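Local coordinates for putative Lipoprotein (Shewanella oneidensis, PDB 3U24) that is of unknown function but binds zinc and is probably related to zinc-dependent metallopeptidases, at residues I404-Q417 with M437-M449. Sequence-based numbering, arbitrary orientation.
Sequences ILNIHEAIPGHYTQ and MVEGWAVYTERMM. With ZN (zinc ion), chain F.
Gly413 and Ala442 bring their CA atoms within 4.4 Å of each other, where the loop 410-413 runs beside helix 437-449; the preceding helix 404-409 crosses that helix at 135°, with axes 8.2 Å apart. To one side of this junction a zinc ion is held by His408 NE2 at 1.9 Å, His414 NE2 at 2.1 Å and both carboxylate oxygens of Glu439, OE2 the longer, with a water completing the set. That water also donates to Glu409 OE2. With CG anti to the backbone N (chi1 177°), the His408 ring reaches across helix 437-449 as a knob among Glu439, Ala442, Val443 and Glu446. Ala442 CB rises over its centre, 3.4 Å from the centroid, and the same methyl lies off-centre over one face of His414, so a single small side chain backs both imidazoles. Behind the metal, His408 ND1 donates near its ring plane to Glu446 OE2 at 2.8 Å, so that, with NE2 on the zinc, the ring is fixed in rotation from both nitrogens. His414 ND1 instead donates to a second water, shared with Gln417 NE2 and Val438 O. The turn carrying the cis Pro412 is pinned by Trp441, whose NE1 meets a lone pair of Pro412 O at 2.8 Å, while Gln417 CB packs against Trp441 CD1. A phenylalanine in place of Trp441 would probably leave the Pro412 carbonyl without this donor and the turn between the two histidines less firmly held. Farther along, Pro412 CD packs against the selenium of Met449 (selenomethionine), and Ile407 CG2 fits against Thr445 and Met449. HEAIPGH resembles the HExxH motif of zinc peptidases with two more residues between its histidines, and Glu439 would be the downstream glutamate ligand; a zinc-bound water held by Glu409 is consistent with metallopeptidase-like hydrolysis.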
ATOM      1  N   ILE A 404     -10.733   6.570  15.834  1.00 22.35           N
ATOM      2  CA  ILE A 404     -10.799   6.489  14.384  1.00 22.54           C
ATOM      3  C   ILE A 404      -9.777   5.520  13.775  1.00 21.99           C
ATOM      4  O   ILE A 404     -10.107   4.787  12.844  1.00 21.40           O
ATOM      5  CB  ILE A 404     -10.648   7.878  13.754  1.00 23.52           C
ATOM      6  CG1 ILE A 404     -11.858   8.714  14.102  1.00 24.30           C
ATOM      7  CG2 ILE A 404     -10.527   7.792  12.232  1.00 23.15           C
ATOM      8  CD1 ILE A 404     -11.540  10.174  13.896  1.00 26.65           C
ATOM      9  N   LEU A 405      -8.553   5.506  14.294  1.00 21.50           N
ATOM     10  CA  LEU A 405      -7.547   4.527  13.845  1.00 21.57           C
ATOM     11  C   LEU A 405      -7.997   3.070  14.070  1.00 20.92           C
ATOM     12  O   LEU A 405      -7.767   2.194  13.228  1.00 20.19           O
ATOM     13  CB  LEU A 405      -6.193   4.729  14.560  1.00 21.94           C
ATOM     14  CG  LEU A 405      -5.054   3.724  14.255  1.00 22.50           C
ATOM     15  CD1 LEU A 405      -4.530   3.905  12.831  1.00 21.99           C
ATOM     16  CD2 LEU A 405      -3.905   3.802  15.268  1.00 22.57           C
ATOM     17  N   ASN A 406      -8.596   2.816  15.218  1.00 20.64           N
ATOM     18  CA  ASN A 406      -9.050   1.473  15.550  1.00 20.92           C
ATOM     19  C   ASN A 406     -10.283   1.053  14.712  1.00 20.52           C
ATOM     20  O   ASN A 406     -10.441  -0.121  14.415  1.00 20.66           O
ATOM     21  CB  ASN A 406      -9.314   1.354  17.063  1.00 21.26           C
ATOM     22  CG  ASN A 406      -8.019   1.364  17.886  1.00 22.31           C
ATOM     23  OD1 ASN A 406      -6.958   0.898  17.422  1.00 21.17           O
ATOM     24  ND2 ASN A 406      -8.106   1.912  19.135  1.00 22.85           N
ATOM     25  N   ILE A 407     -11.116   2.010  14.309  1.00 19.77           N
ATOM     26  CA  ILE A 407     -12.171   1.745  13.362  1.00 19.53           C
ATOM     27  C   ILE A 407     -11.566   1.334  12.022  1.00 19.90           C
ATOM     28  O   ILE A 407     -11.963   0.296  11.453  1.00 19.47           O
ATOM     29  CB  ILE A 407     -13.106   2.958  13.222  1.00 19.24           C
ATOM     30  CG1 ILE A 407     -13.923   3.130  14.533  1.00 19.22           C
ATOM     31  CG2 ILE A 407     -13.988   2.832  11.989  1.00 18.56           C
ATOM     32  CD1 ILE A 407     -14.779   4.389  14.601  1.00 19.57           C
ATOM     33  N   HIS A 408     -10.617   2.136  11.535  1.00 19.95           N
ATOM     34  CA  HIS A 408      -9.985   1.943  10.237  1.00 20.53           C
ATOM     35  C   HIS A 408      -9.291   0.609  10.199  1.00 21.34           C
ATOM     36  O   HIS A 408      -9.418  -0.141   9.243  1.00 21.09           O
ATOM     37  CB  HIS A 408      -8.974   3.072   9.947  1.00 20.10           C
ATOM     38  CG  HIS A 408      -8.192   2.929   8.648  1.00 19.57           C
ATOM     39  ND1 HIS A 408      -8.402   3.721   7.591  1.00 19.72           N
ATOM     40  CD2 HIS A 408      -7.169   2.041   8.262  1.00 19.98           C
ATOM     41  CE1 HIS A 408      -7.553   3.351   6.549  1.00 19.52           C
ATOM     42  NE2 HIS A 408      -6.807   2.341   6.955  1.00 18.76           N
ATOM     43  N   GLU A 409      -8.521   0.318  11.227  1.00 22.59           N
ATOM     44  CA  GLU A 409      -7.640  -0.856  11.212  1.00 24.75           C
ATOM     45  C   GLU A 409      -8.309  -2.144  11.634  1.00 23.93           C
ATOM     46  O   GLU A 409      -7.988  -3.200  11.133  1.00 23.84           O
ATOM     47  CB  GLU A 409      -6.420  -0.620  12.133  1.00 27.35           C
ATOM     48  CG  GLU A 409      -5.475   0.430  11.607  1.00 29.02           C
ATOM     49  CD  GLU A 409      -4.807  -0.002  10.331  1.00 32.13           C
ATOM     50  OE1 GLU A 409      -4.730  -1.232  10.122  1.00 36.48           O
ATOM     51  OE2 GLU A 409      -4.358   0.864   9.544  1.00 35.74           O
ATOM     52  N   ALA A 410      -9.281  -2.059  12.526  1.00 24.90           N
ATOM     53  CA  ALA A 410      -9.810  -3.243  13.174  1.00 25.38           C
ATOM     54  C   ALA A 410     -11.308  -3.425  12.916  1.00 26.06           C
ATOM     55  O   ALA A 410     -11.709  -4.300  12.154  1.00 26.95           O
ATOM     56  CB  ALA A 410      -9.505  -3.208  14.679  1.00 24.18           C
ATOM     57  N   ILE A 411     -12.152  -2.626  13.543  1.00 25.93           N
ATOM     58  CA  ILE A 411     -13.567  -2.927  13.497  1.00 27.13           C
ATOM     59  C   ILE A 411     -14.400  -1.703  13.222  1.00 25.73           C
ATOM     60  O   ILE A 411     -14.341  -0.766  13.979  1.00 26.14           O
ATOM     61  CB  ILE A 411     -13.977  -3.627  14.817  1.00 30.72           C
ATOM     62  CG1 ILE A 411     -13.751  -5.139  14.609  1.00 32.25           C
ATOM     63  CG2 ILE A 411     -15.428  -3.297  15.179  1.00 30.35           C
ATOM     64  CD1 ILE A 411     -13.264  -5.904  15.803  1.00 32.86           C
ATOM     65  N   PRO A 412     -15.161  -1.687  12.108  1.00 24.07           N
ATOM     66  CA  PRO A 412     -15.359  -2.680  11.095  1.00 23.03           C
ATOM     67  C   PRO A 412     -14.501  -2.459   9.833  1.00 22.56           C
ATOM     68  O   PRO A 412     -14.926  -2.827   8.724  1.00 21.07           O
ATOM     69  CB  PRO A 412     -16.821  -2.498  10.766  1.00 23.35           C
ATOM     70  CG  PRO A 412     -17.003  -1.033  10.811  1.00 23.91           C
ATOM     71  CD  PRO A 412     -16.118  -0.579  11.952  1.00 24.35           C
ATOM     72  N   GLY A 413     -13.297  -1.910  10.010  1.00 21.30           N
ATOM     73  CA  GLY A 413     -12.371  -1.692   8.888  1.00 20.96           C
ATOM     74  C   GLY A 413     -11.559  -2.906   8.417  1.00 20.89           C
ATOM     75  O   GLY A 413     -12.123  -3.999   8.099  1.00 20.04           O
ATOM     76  N   HIS A 414     -10.226  -2.756   8.388  1.00 20.46           N
ATOM     77  CA  HIS A 414      -9.402  -3.797   7.740  1.00 20.27           C
ATOM     78  C   HIS A 414      -9.612  -5.176   8.237  1.00 20.52           C
ATOM     79  O   HIS A 414      -9.704  -6.086   7.430  1.00 21.56           O
ATOM     80  CB  HIS A 414      -7.924  -3.491   7.809  1.00 20.12           C
ATOM     81  CG  HIS A 414      -7.509  -2.385   6.919  1.00 20.11           C
ATOM     82  ND1 HIS A 414      -7.975  -2.259   5.657  1.00 20.68           N
ATOM     83  CD2 HIS A 414      -6.648  -1.335   7.126  1.00 19.68           C
ATOM     84  CE1 HIS A 414      -7.440  -1.163   5.114  1.00 19.92           C
ATOM     85  NE2 HIS A 414      -6.587  -0.640   5.999  1.00 19.97           N
ATOM     86  N   TYR A 415      -9.677  -5.390   9.543  1.00 21.00           N
ATOM     87  CA  TYR A 415      -9.738  -6.782  10.039  1.00 21.26           C
ATOM     88  C   TYR A 415     -11.067  -7.417   9.635  1.00 21.19           C
ATOM     89  O   TYR A 415     -11.094  -8.567   9.149  1.00 20.54           O
ATOM     90  CB  TYR A 415      -9.514  -6.888  11.552  1.00 22.49           C
ATOM     91  CG  TYR A 415      -9.739  -8.273  12.128  1.00 24.30           C
ATOM     92  CD1 TYR A 415      -8.870  -9.289  11.866  1.00 25.10           C
ATOM     93  CD2 TYR A 415     -10.852  -8.562  12.937  1.00 25.86           C
ATOM     94  CE1 TYR A 415      -9.071 -10.553  12.365  1.00 26.50           C
ATOM     95  CE2 TYR A 415     -11.049  -9.825  13.454  1.00 26.34           C
ATOM     96  CZ  TYR A 415     -10.145 -10.827  13.150  1.00 27.25           C
ATOM     97  OH  TYR A 415     -10.280 -12.137  13.660  1.00 29.82           O
ATOM     98  N   THR A 416     -12.150  -6.665   9.792  1.00 20.51           N
ATOM     99  CA  THR A 416     -13.449  -7.145   9.414  1.00 21.05           C
ATOM    100  C   THR A 416     -13.535  -7.488   7.945  1.00 21.30           C
ATOM    101  O   THR A 416     -14.053  -8.551   7.583  1.00 20.73           O
ATOM    102  CB  THR A 416     -14.521  -6.138   9.769  1.00 21.44           C
ATOM    103  OG1 THR A 416     -14.393  -5.865  11.166  1.00 22.09           O
ATOM    104  CG2 THR A 416     -15.920  -6.683   9.506  1.00 21.04           C
ATOM    105  N   GLN A 417     -13.030  -6.599   7.099  1.00 21.41           N
ATOM    106  CA  GLN A 417     -13.033  -6.846   5.674  1.00 21.37           C
ATOM    107  C   GLN A 417     -12.187  -8.078   5.317  1.00 21.90           C
ATOM    108  O   GLN A 417     -12.547  -8.821   4.394  1.00 21.58           O
ATOM    109  CB  GLN A 417     -12.524  -5.608   4.923  1.00 21.03           C
ATOM    110  CG  GLN A 417     -12.646  -5.690   3.396  1.00 21.40           C
ATOM    111  CD  GLN A 417     -11.383  -6.182   2.666  1.00 21.72           C
ATOM    112  OE1 GLN A 417     -11.465  -7.000   1.729  1.00 23.43           O
ATOM    113  NE2 GLN A 417     -10.242  -5.653   3.039  1.00 20.99           N
HETATM  114  N   MSE A 437      -9.823  -0.752  -3.097  1.00 21.05           N
HETATM  115  CA  MSE A 437     -11.035  -1.268  -2.431  1.00 21.12           C
HETATM  116  C   MSE A 437     -10.745  -1.488  -0.960  1.00 20.27           C
HETATM  117  O   MSE A 437     -11.514  -1.073  -0.135  1.00 19.75           O
HETATM  118  CB  MSE A 437     -11.539  -2.564  -3.098  1.00 22.27           C
HETATM  119  CG  MSE A 437     -12.764  -3.221  -2.432  1.00 23.43           C
HETATM  120 SE   MSE A 437     -12.225  -4.350  -0.906  0.90 25.12          SE
HETATM  121  CE  MSE A 437     -14.045  -4.806  -0.252  1.00 25.60           C
ATOM    122  N   VAL A 438      -9.589  -2.081  -0.646  1.00 20.04           N
ATOM    123  CA  VAL A 438      -9.223  -2.465   0.716  1.00 19.70           C
ATOM    124  C   VAL A 438      -9.071  -1.219   1.573  1.00 20.29           C
ATOM    125  O   VAL A 438      -9.680  -1.079   2.655  1.00 20.04           O
ATOM    126  CB  VAL A 438      -7.931  -3.336   0.706  1.00 20.04           C
ATOM    127  CG1 VAL A 438      -7.281  -3.446   2.105  1.00 19.44           C
ATOM    128  CG2 VAL A 438      -8.218  -4.703   0.044  1.00 19.34           C
ATOM    129  N   GLU A 439      -8.348  -0.253   1.052  1.00 20.84           N
ATOM    130  CA  GLU A 439      -8.202   1.009   1.769  1.00 21.89           C
ATOM    131  C   GLU A 439      -9.486   1.842   1.762  1.00 21.72           C
ATOM    132  O   GLU A 439      -9.838   2.421   2.798  1.00 21.50           O
ATOM    133  CB  GLU A 439      -7.040   1.835   1.216  1.00 22.72           C
ATOM    134  CG  GLU A 439      -5.711   1.313   1.684  1.00 24.05           C
ATOM    135  CD  GLU A 439      -5.572   1.323   3.215  1.00 25.42           C
ATOM    136  OE1 GLU A 439      -6.235   2.153   3.913  1.00 24.61           O
ATOM    137  OE2 GLU A 439      -4.765   0.502   3.712  1.00 26.77           O
ATOM    138  N   GLY A 440     -10.150   1.937   0.605  1.00 20.74           N
ATOM    139  CA  GLY A 440     -11.409   2.682   0.510  1.00 20.34           C
ATOM    140  C   GLY A 440     -12.448   2.209   1.519  1.00 19.81           C
ATOM    141  O   GLY A 440     -13.123   3.018   2.137  1.00 19.52           O
ATOM    142  N   TRP A 441     -12.552   0.890   1.692  1.00 18.77           N
ATOM    143  CA  TRP A 441     -13.424   0.333   2.700  1.00 18.66           C
ATOM    144  C   TRP A 441     -13.065   0.858   4.085  1.00 19.41           C
ATOM    145  O   TRP A 441     -13.952   1.281   4.849  1.00 19.92           O
ATOM    146  CB  TRP A 441     -13.402  -1.200   2.682  1.00 17.94           C
ATOM    147  CG  TRP A 441     -14.111  -1.756   3.855  1.00 18.05           C
ATOM    148  CD1 TRP A 441     -13.561  -2.198   5.048  1.00 18.24           C
ATOM    149  CD2 TRP A 441     -15.569  -1.831   4.062  1.00 18.50           C
ATOM    150  NE1 TRP A 441     -14.543  -2.571   5.929  1.00 18.52           N
ATOM    151  CE2 TRP A 441     -15.765  -2.365   5.403  1.00 18.70           C
ATOM    152  CE3 TRP A 441     -16.679  -1.541   3.287  1.00 18.51           C
ATOM    153  CZ2 TRP A 441     -17.026  -2.594   5.922  1.00 19.08           C
ATOM    154  CZ3 TRP A 441     -17.940  -1.728   3.839  1.00 18.74           C
ATOM    155  CH2 TRP A 441     -18.108  -2.258   5.117  1.00 19.04           C
ATOM    156  N   ALA A 442     -11.782   0.808   4.445  1.00 18.98           N
ATOM    157  CA  ALA A 442     -11.384   1.216   5.775  1.00 19.58           C
ATOM    158  C   ALA A 442     -11.701   2.681   5.993  1.00 19.65           C
ATOM    159  O   ALA A 442     -12.226   3.010   7.040  1.00 20.32           O
ATOM    160  CB  ALA A 442      -9.915   0.936   6.035  1.00 19.69           C
ATOM    161  N   VAL A 443     -11.425   3.542   5.009  1.00 19.19           N
ATOM    162  CA  VAL A 443     -11.780   4.996   5.094  1.00 19.21           C
ATOM    163  C   VAL A 443     -13.290   5.234   5.185  1.00 19.19           C
ATOM    164  O   VAL A 443     -13.777   6.016   6.005  1.00 18.88           O
ATOM    165  CB  VAL A 443     -11.151   5.777   3.924  1.00 19.44           C
ATOM    166  CG1 VAL A 443     -11.482   7.289   3.951  1.00 19.06           C
ATOM    167  CG2 VAL A 443      -9.631   5.529   3.913  1.00 19.22           C
ATOM    168  N   TYR A 444     -14.035   4.496   4.379  1.00 19.50           N
ATOM    169  CA  TYR A 444     -15.515   4.536   4.401  1.00 19.33           C
ATOM    170  C   TYR A 444     -16.025   4.210   5.794  1.00 19.81           C
ATOM    171  O   TYR A 444     -16.902   4.922   6.332  1.00 19.53           O
ATOM    172  CB  TYR A 444     -16.099   3.606   3.348  1.00 19.40           C
ATOM    173  CG  TYR A 444     -17.535   3.272   3.585  1.00 20.26           C
ATOM    174  CD1 TYR A 444     -18.541   4.152   3.226  1.00 20.90           C
ATOM    175  CD2 TYR A 444     -17.895   2.106   4.246  1.00 20.00           C
ATOM    176  CE1 TYR A 444     -19.872   3.833   3.476  1.00 21.45           C
ATOM    177  CE2 TYR A 444     -19.200   1.813   4.507  1.00 20.53           C
ATOM    178  CZ  TYR A 444     -20.189   2.680   4.128  1.00 21.11           C
ATOM    179  OH  TYR A 444     -21.512   2.356   4.397  1.00 22.33           O
ATOM    180  N   THR A 445     -15.433   3.217   6.455  1.00 19.63           N
ATOM    181  CA  THR A 445     -15.989   2.848   7.768  1.00 20.29           C
ATOM    182  C   THR A 445     -15.896   3.952   8.822  1.00 20.91           C
ATOM    183  O   THR A 445     -16.763   4.069   9.689  1.00 21.15           O
ATOM    184  CB  THR A 445     -15.434   1.533   8.338  1.00 19.70           C
ATOM    185  OG1 THR A 445     -14.037   1.674   8.582  1.00 20.10           O
ATOM    186  CG2 THR A 445     -15.747   0.370   7.420  1.00 19.36           C
ATOM    187  N   GLU A 446     -14.870   4.780   8.722  1.00 21.68           N
ATOM    188  CA  GLU A 446     -14.732   5.894   9.632  1.00 23.15           C
ATOM    189  C   GLU A 446     -15.961   6.833   9.517  1.00 23.52           C
ATOM    190  O   GLU A 446     -16.602   7.188  10.510  1.00 23.47           O
ATOM    191  CB  GLU A 446     -13.437   6.662   9.346  1.00 23.64           C
ATOM    192  CG  GLU A 446     -12.194   5.793   9.210  1.00 24.50           C
ATOM    193  CD  GLU A 446     -11.022   6.505   8.534  1.00 25.69           C
ATOM    194  OE1 GLU A 446     -11.180   7.679   8.141  1.00 27.50           O
ATOM    195  OE2 GLU A 446      -9.940   5.889   8.388  1.00 26.52           O
ATOM    196  N   ARG A 447     -16.306   7.180   8.295  1.00 23.64           N
ATOM    197  CA  ARG A 447     -17.409   8.077   8.060  1.00 25.88           C
ATOM    198  C   ARG A 447     -18.740   7.436   8.460  1.00 24.43           C
ATOM    199  O   ARG A 447     -19.546   8.027   9.191  1.00 23.49           O
ATOM    200  CB  ARG A 447     -17.367   8.522   6.599  1.00 28.37           C
ATOM    201  CG  ARG A 447     -18.616   9.160   6.037  1.00 31.49           C
ATOM    202  CD  ARG A 447     -18.871  10.551   6.520  1.00 35.96           C
ATOM    203  NE  ARG A 447     -17.831  11.454   6.018  1.00 43.47           N
ATOM    204  CZ  ARG A 447     -17.946  12.785   5.889  1.00 42.73           C
ATOM    205  NH1 ARG A 447     -19.090  13.423   6.220  1.00 40.79           N
ATOM    206  NH2 ARG A 447     -16.891  13.460   5.412  1.00 40.75           N
HETATM  207  N   MSE A 448     -18.951   6.213   7.992  1.00 23.94           N
HETATM  208  CA  MSE A 448     -20.181   5.463   8.274  1.00 24.22           C
HETATM  209  C   MSE A 448     -20.377   5.314   9.786  1.00 23.93           C
HETATM  210  O   MSE A 448     -21.455   5.565  10.269  1.00 23.76           O
HETATM  211  CB  MSE A 448     -20.121   4.096   7.591  1.00 24.95           C
HETATM  212  CG  MSE A 448     -21.339   3.230   7.769  1.00 25.90           C
HETATM  213 SE   MSE A 448     -21.141   2.173   9.396  1.00 28.31          SE
HETATM  214  CE  MSE A 448     -19.685   0.970   8.808  1.00 24.81           C
HETATM  215  N   MSE A 449     -19.345   4.923  10.536  1.00 23.26           N
HETATM  216  CA  MSE A 449     -19.507   4.805  12.018  1.00 24.15           C
HETATM  217  C   MSE A 449     -19.952   6.106  12.703  1.00 24.40           C
HETATM  218  O   MSE A 449     -20.816   6.068  13.562  1.00 24.32           O
HETATM  219  CB  MSE A 449     -18.227   4.334  12.697  1.00 23.18           C
HETATM  220  CG  MSE A 449     -17.851   2.936  12.325  1.00 24.00           C
HETATM  221 SE   MSE A 449     -18.911   1.618  13.319  1.00 24.95          SE
HETATM  222  CE  MSE A 449     -17.727   1.519  14.934  1.00 23.73           C
TER
HETATM  223 ZN    ZN F 595      -5.719   1.311   5.818  1.00 22.36          ZN
HETATM  224  O   HOH W   1      -3.916   1.227   6.963  1.00 27.28           O
HETATM  225  O   HOH W   2     -10.164  -3.067   4.336  1.00 18.51           O